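PDB 6E0O: cGAS/DncV-like nucleotidyltransferase in E. coli homolog from Elizabethkingia meningoseptica ATCC 13253 = NBRC 12535, which synthesises cyclic dinucleotide second messengers from nucleoside triphosphates as the signal-making enzyme of a CBASS antiphage defence system. Local coordinates for residues N40-F45 against M66-A71; C140-R145 against E153-K158. All blocks are in the same frame, centred on the assembly; numbering follows the deposited sequence.

Contact 1. Residues N40-F45 against M66-A71; sequences NRVTIF and MRYDDA
The ring of Y68 lies against the side chain of R41, whose CB packs 3.8 Å from CE2 of the tyrosine while the bent arginine chain carries its guanidinium round to the ring's far end. There R41 NH1 donates to Y68 OH at 2.9 Å, a bent bond whose oxygen sits 29° out of the guanidinium plane; the two flat groups stand at a right angle. R41 O hangs over one face of the same ring, toward its rim, and accepts from D69 N. On this side of the sheet V42 and I44 also meet M66: V42 CB touches M66 CG at 3.7 Å, and helix 21-38 and helix 98-113 pack on the methionine.

On the other side T43, R67 and D69 form a polar cluster, with F45 packing its ring edge against R67 CB. T43 and R67 exchange two backbone bonds as an antiparallel hydrogen-bonded pair; their side chains lie side by side, pointing the same way, and D69 comes across to meet both. T43 OG1 gives its hydrogen to D69 OD2 at 2.7 Å on the syn lone pair, whereas R67 NE approaches that oxygen at 2.8 Å on the anti lone pair, nearly in the guanidinium plane. With its CG between backbone N and carbonyl carbon (chi1 56°), D69 brings OD2 to T43 and R67. Two donors on one oxygen should fix the carboxylate's rotation and favour its charged form. Such antiparallel pairing, with M66, V42 and I44 packed under helices and a carboxylate-centred polar cluster on the reverse, belongs here to the nucleotidyltransferase core of CD-NTases, whose strand 62-68 begins right after D61 and contains D63, both probable magnesium ligands.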
# COMPACT_ATOMS: atom_id res chain seq x y z
N ASN A 40 -15.17 6.39 -20.84
CA ASN A 40 -13.84 5.87 -21.08
C ASN A 40 -12.74 6.90 -20.85
O ASN A 40 -11.57 6.62 -21.12
CB ASN A 40 -13.71 5.31 -22.48
CG ASN A 40 -14.22 3.87 -22.59
OD1 ASN A 40 -14.24 3.14 -21.61
ND2 ASN A 40 -14.61 3.46 -23.80
N ARG A 41 -13.09 8.06 -20.31
CA ARG A 41 -12.11 9.10 -20.03
C ARG A 41 -11.26 8.80 -18.81
O ARG A 41 -10.34 9.59 -18.52
CB ARG A 41 -12.82 10.44 -19.87
CG ARG A 41 -13.53 10.89 -21.13
CD ARG A 41 -14.19 12.23 -20.92
NE ARG A 41 -15.38 12.12 -20.09
CZ ARG A 41 -15.80 13.07 -19.25
NH1 ARG A 41 -15.11 14.19 -19.11
NH2 ARG A 41 -16.90 12.88 -18.55
N VAL A 42 -11.52 7.70 -18.11
CA VAL A 42 -10.73 7.29 -16.96
C VAL A 42 -10.24 5.85 -17.14
O VAL A 42 -10.89 5.04 -17.80
CB VAL A 42 -11.51 7.41 -15.64
CG1 VAL A 42 -11.89 8.85 -15.38
CG2 VAL A 42 -12.76 6.52 -15.65
N THR A 43 -9.10 5.56 -16.53
CA THR A 43 -8.66 4.19 -16.29
C THR A 43 -8.93 3.90 -14.82
O THR A 43 -8.55 4.69 -13.95
CB THR A 43 -7.16 4.05 -16.56
OG1 THR A 43 -6.88 4.30 -17.93
CG2 THR A 43 -6.66 2.65 -16.22
N ILE A 44 -9.58 2.78 -14.54
CA ILE A 44 -9.83 2.34 -13.17
C ILE A 44 -8.94 1.13 -12.90
O ILE A 44 -8.88 0.20 -13.72
CB ILE A 44 -11.32 2.03 -12.93
CG1 ILE A 44 -12.13 3.34 -13.01
CG2 ILE A 44 -11.51 1.35 -11.59
CD1 ILE A 44 -13.65 3.15 -13.04
N PHE A 45 -8.22 1.16 -11.78
CA PHE A 45 -7.32 0.08 -11.42
C PHE A 45 -7.16 0.08 -9.91
O PHE A 45 -7.62 1.00 -9.22
CB PHE A 45 -5.98 0.20 -12.15
CG PHE A 45 -5.14 1.38 -11.75
CD1 PHE A 45 -5.26 2.60 -12.39
CD2 PHE A 45 -4.18 1.24 -10.76
CE1 PHE A 45 -4.45 3.68 -12.04
CE2 PHE A 45 -3.37 2.31 -10.40
CZ PHE A 45 -3.50 3.53 -11.03
N MET A 66 -9.00 6.01 -9.80
CA MET A 66 -9.70 6.49 -10.99
C MET A 66 -8.82 7.55 -11.64
O MET A 66 -8.83 8.71 -11.21
CB MET A 66 -11.08 7.04 -10.67
CG MET A 66 -11.88 7.32 -11.93
SD MET A 66 -13.28 8.41 -11.74
CE MET A 66 -12.44 9.99 -11.70
N ARG A 67 -8.08 7.16 -12.66
CA ARG A 67 -7.12 8.04 -13.32
C ARG A 67 -7.80 8.71 -14.51
O ARG A 67 -8.10 8.06 -15.52
CB ARG A 67 -5.91 7.23 -13.78
CG ARG A 67 -4.78 8.07 -14.36
CD ARG A 67 -3.65 7.18 -14.89
NE ARG A 67 -4.08 6.38 -16.03
CZ ARG A 67 -3.40 5.35 -16.50
NH1 ARG A 67 -2.26 5.00 -15.93
NH2 ARG A 67 -3.87 4.65 -17.53
N TYR A 68 -8.05 10.01 -14.39
CA TYR A 68 -8.63 10.78 -15.48
C TYR A 68 -7.49 11.06 -16.45
O TYR A 68 -6.53 11.76 -16.10
CB TYR A 68 -9.27 12.07 -14.97
CG TYR A 68 -10.06 12.73 -16.07
CD1 TYR A 68 -9.43 13.54 -17.01
CD2 TYR A 68 -11.42 12.51 -16.20
CE1 TYR A 68 -10.15 14.14 -18.03
CE2 TYR A 68 -12.14 13.09 -17.22
CZ TYR A 68 -11.50 13.90 -18.13
OH TYR A 68 -12.24 14.48 -19.13
N ASP A 69 -7.57 10.50 -17.65
CA ASP A 69 -6.38 10.45 -18.48
C ASP A 69 -6.69 10.59 -19.96
O ASP A 69 -5.88 10.19 -20.80
CB ASP A 69 -5.61 9.16 -18.21
CG ASP A 69 -6.46 7.93 -18.42
OD1 ASP A 69 -7.53 8.04 -19.06
OD2 ASP A 69 -6.06 6.85 -17.94
N ASP A 70 -7.83 11.20 -20.29
CA ASP A 70 -8.25 11.37 -21.67
C ASP A 70 -7.17 12.03 -22.52
O ASP A 70 -7.02 11.68 -23.70
CB ASP A 70 -9.54 12.20 -21.69
CG ASP A 70 -10.15 12.32 -23.05
OD1 ASP A 70 -10.38 11.28 -23.71
OD2 ASP A 70 -10.44 13.46 -23.46
N ALA A 71 -6.40 12.95 -21.95
CA ALA A 71 -5.38 13.65 -22.72
C ALA A 71 -4.22 12.73 -23.10
O ALA A 71 -3.56 12.97 -24.12
CB ALA A 71 -4.84 14.84 -21.92

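Contact 2. Residues C140-R145 against E153-K158; sequences CFVLKR and EAEGIK
E153 lies near the start of the second arm of an antiparallel beta hairpin, strand 135-147 with strand 152-160, within the nucleotidyltransferase fold. Its extended chain, CG anti to the backbone N, carries the carboxylate obliquely across the aliphatic part of K144, with OE1 3.8 Å from K144 CD. A154 follows, trading two backbone bonds with R145.

E155 lies obliquely across K144 on the same face. K144 NZ stops 4.3 Å from E155 OE1, beyond a salt bridge, and OE2 of this glutamate is instead hydrogen-bonded to the hydroxyl of Y73; its CG rests on L143 O.

At G156 the pairing with L143 departs from the usual geometry. G156 N reaches L143 O at 2.8 Å, but in the return bond L143 N stands above the carbonyl plane of G156, 56° out of it, where the backbone of G156 (phi/psi -144°/-143°) leaves the usual strand region.

I157 next sets its CB and CG2 against C140 SG, each at 3.8 Å, an apolar contact. The side chain of Q47, a probable ATP-binding residue, also lies close to the isoleucine.

K158 closes the segment with two backbone bonds to F141, its side chain crossing L143 at about a right angle. The extended lysine passes over the hairpin's first arm, bringing CD within 3.9 Å of L143 CD1 and CE within 3.8 Å of V142 O.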
# COMPACT_ATOMS: atom_id res chain seq x y z
N CYS A 140 -7.37 10.92 -9.77
CA CYS A 140 -6.00 11.37 -10.01
C CYS A 140 -5.79 11.61 -11.49
O CYS A 140 -6.67 11.33 -12.32
CB CYS A 140 -4.98 10.36 -9.49
SG CYS A 140 -5.11 8.74 -10.28
N PHE A 141 -4.62 12.16 -11.82
CA PHE A 141 -4.17 12.38 -13.17
C PHE A 141 -2.89 11.60 -13.43
O PHE A 141 -2.23 11.12 -12.51
CB PHE A 141 -3.87 13.87 -13.39
CG PHE A 141 -5.06 14.79 -13.33
CD1 PHE A 141 -6.18 14.57 -14.11
CD2 PHE A 141 -5.04 15.91 -12.51
CE1 PHE A 141 -7.26 15.45 -14.07
CE2 PHE A 141 -6.12 16.78 -12.47
CZ PHE A 141 -7.22 16.54 -13.24
N VAL A 142 -2.54 11.48 -14.72
CA VAL A 142 -1.23 10.96 -15.10
C VAL A 142 -0.13 11.89 -14.62
O VAL A 142 -0.24 13.12 -14.68
CB VAL A 142 -1.16 10.81 -16.63
CG1 VAL A 142 0.25 10.47 -17.09
CG2 VAL A 142 -2.14 9.77 -17.11
N LEU A 143 0.96 11.28 -14.14
CA LEU A 143 2.16 11.98 -13.72
C LEU A 143 3.36 11.44 -14.48
O LEU A 143 3.51 10.22 -14.60
CB LEU A 143 2.41 11.75 -12.23
CG LEU A 143 3.77 12.21 -11.71
CD1 LEU A 143 3.80 13.73 -11.64
CD2 LEU A 143 4.08 11.59 -10.36
N LYS A 144 4.23 12.33 -14.93
CA LYS A 144 5.52 11.94 -15.48
C LYS A 144 6.61 12.69 -14.73
O LYS A 144 6.53 13.91 -14.59
CB LYS A 144 5.59 12.22 -16.97
CG LYS A 144 4.56 11.39 -17.71
CD LYS A 144 4.62 11.53 -19.20
CE LYS A 144 3.67 10.51 -19.81
NZ LYS A 144 3.65 10.59 -21.28
N ARG A 145 7.60 11.95 -14.23
CA ARG A 145 8.69 12.54 -13.47
C ARG A 145 9.99 11.82 -13.79
O ARG A 145 10.01 10.59 -13.96
CB ARG A 145 8.47 12.43 -11.96
CG ARG A 145 7.45 13.40 -11.41
CD ARG A 145 7.83 14.84 -11.69
NE ARG A 145 6.72 15.74 -11.40
CZ ARG A 145 6.31 16.06 -10.18
NH1 ARG A 145 6.91 15.54 -9.12
NH2 ARG A 145 5.29 16.89 -10.01
N GLU A 153 12.62 8.91 -17.39
CA GLU A 153 11.29 9.41 -17.06
C GLU A 153 10.40 8.23 -16.70
O GLU A 153 10.40 7.21 -17.40
CB GLU A 153 10.70 10.18 -18.23
CG GLU A 153 9.36 10.83 -17.89
CD GLU A 153 8.73 11.54 -19.07
OE1 GLU A 153 8.25 10.86 -20.00
OE2 GLU A 153 8.71 12.79 -19.06
N ALA A 154 9.64 8.38 -15.63
CA ALA A 154 8.73 7.36 -15.16
C ALA A 154 7.32 7.92 -15.12
O ALA A 154 7.10 9.09 -14.81
CB ALA A 154 9.11 6.91 -13.75
N GLU A 155 6.36 7.05 -15.40
CA GLU A 155 4.96 7.42 -15.39
C GLU A 155 4.27 6.82 -14.17
O GLU A 155 4.38 5.61 -13.92
CB GLU A 155 4.23 6.98 -16.66
CG GLU A 155 2.79 7.43 -16.65
CD GLU A 155 2.02 7.05 -17.89
OE1 GLU A 155 2.62 7.08 -18.99
OE2 GLU A 155 0.83 6.73 -17.76
N GLY A 156 3.55 7.67 -13.45
CA GLY A 156 2.74 7.26 -12.32
C GLY A 156 1.47 8.08 -12.27
O GLY A 156 0.90 8.42 -13.32
N ILE A 157 1.02 8.40 -11.07
CA ILE A 157 -0.20 9.16 -10.87
C ILE A 157 0.08 10.30 -9.92
O ILE A 157 0.99 10.25 -9.09
CB ILE A 157 -1.36 8.29 -10.33
CG1 ILE A 157 -0.98 7.59 -9.02
CG2 ILE A 157 -1.78 7.29 -11.39
CD1 ILE A 157 -2.14 6.89 -8.36
N LYS A 158 -0.76 11.33 -10.02
CA LYS A 158 -0.69 12.46 -9.12
C LYS A 158 -2.08 12.96 -8.77
O LYS A 158 -3.00 12.92 -9.59
CB LYS A 158 0.12 13.61 -9.72
CG LYS A 158 -0.51 14.28 -10.89
CD LYS A 158 0.33 15.49 -11.30
CE LYS A 158 -0.27 16.18 -12.50
NZ LYS A 158 0.60 17.31 -12.94

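Overall arrangement
From the N terminus, strand 42-47 leads through helix 48-52 to strand 62-68, and contact 1 closes that excursion, which carries the probable nucleotide-binding residues Q47 to N52 and probable metal ligands D61 and D63. The chain then runs through helix 98-113 and two short strands before it turns from strand 135-147 back into strand 152-160, where contact 2 closes a hairpin with a much shorter connection. The contacts therefore follow in series, neither nesting nor crossing. Strand 62-68 lies beside strand 135-147 in parallel, with probable backbone bonds between C140 and both M66 and Y68, so both contacts belong to one continuous sheet.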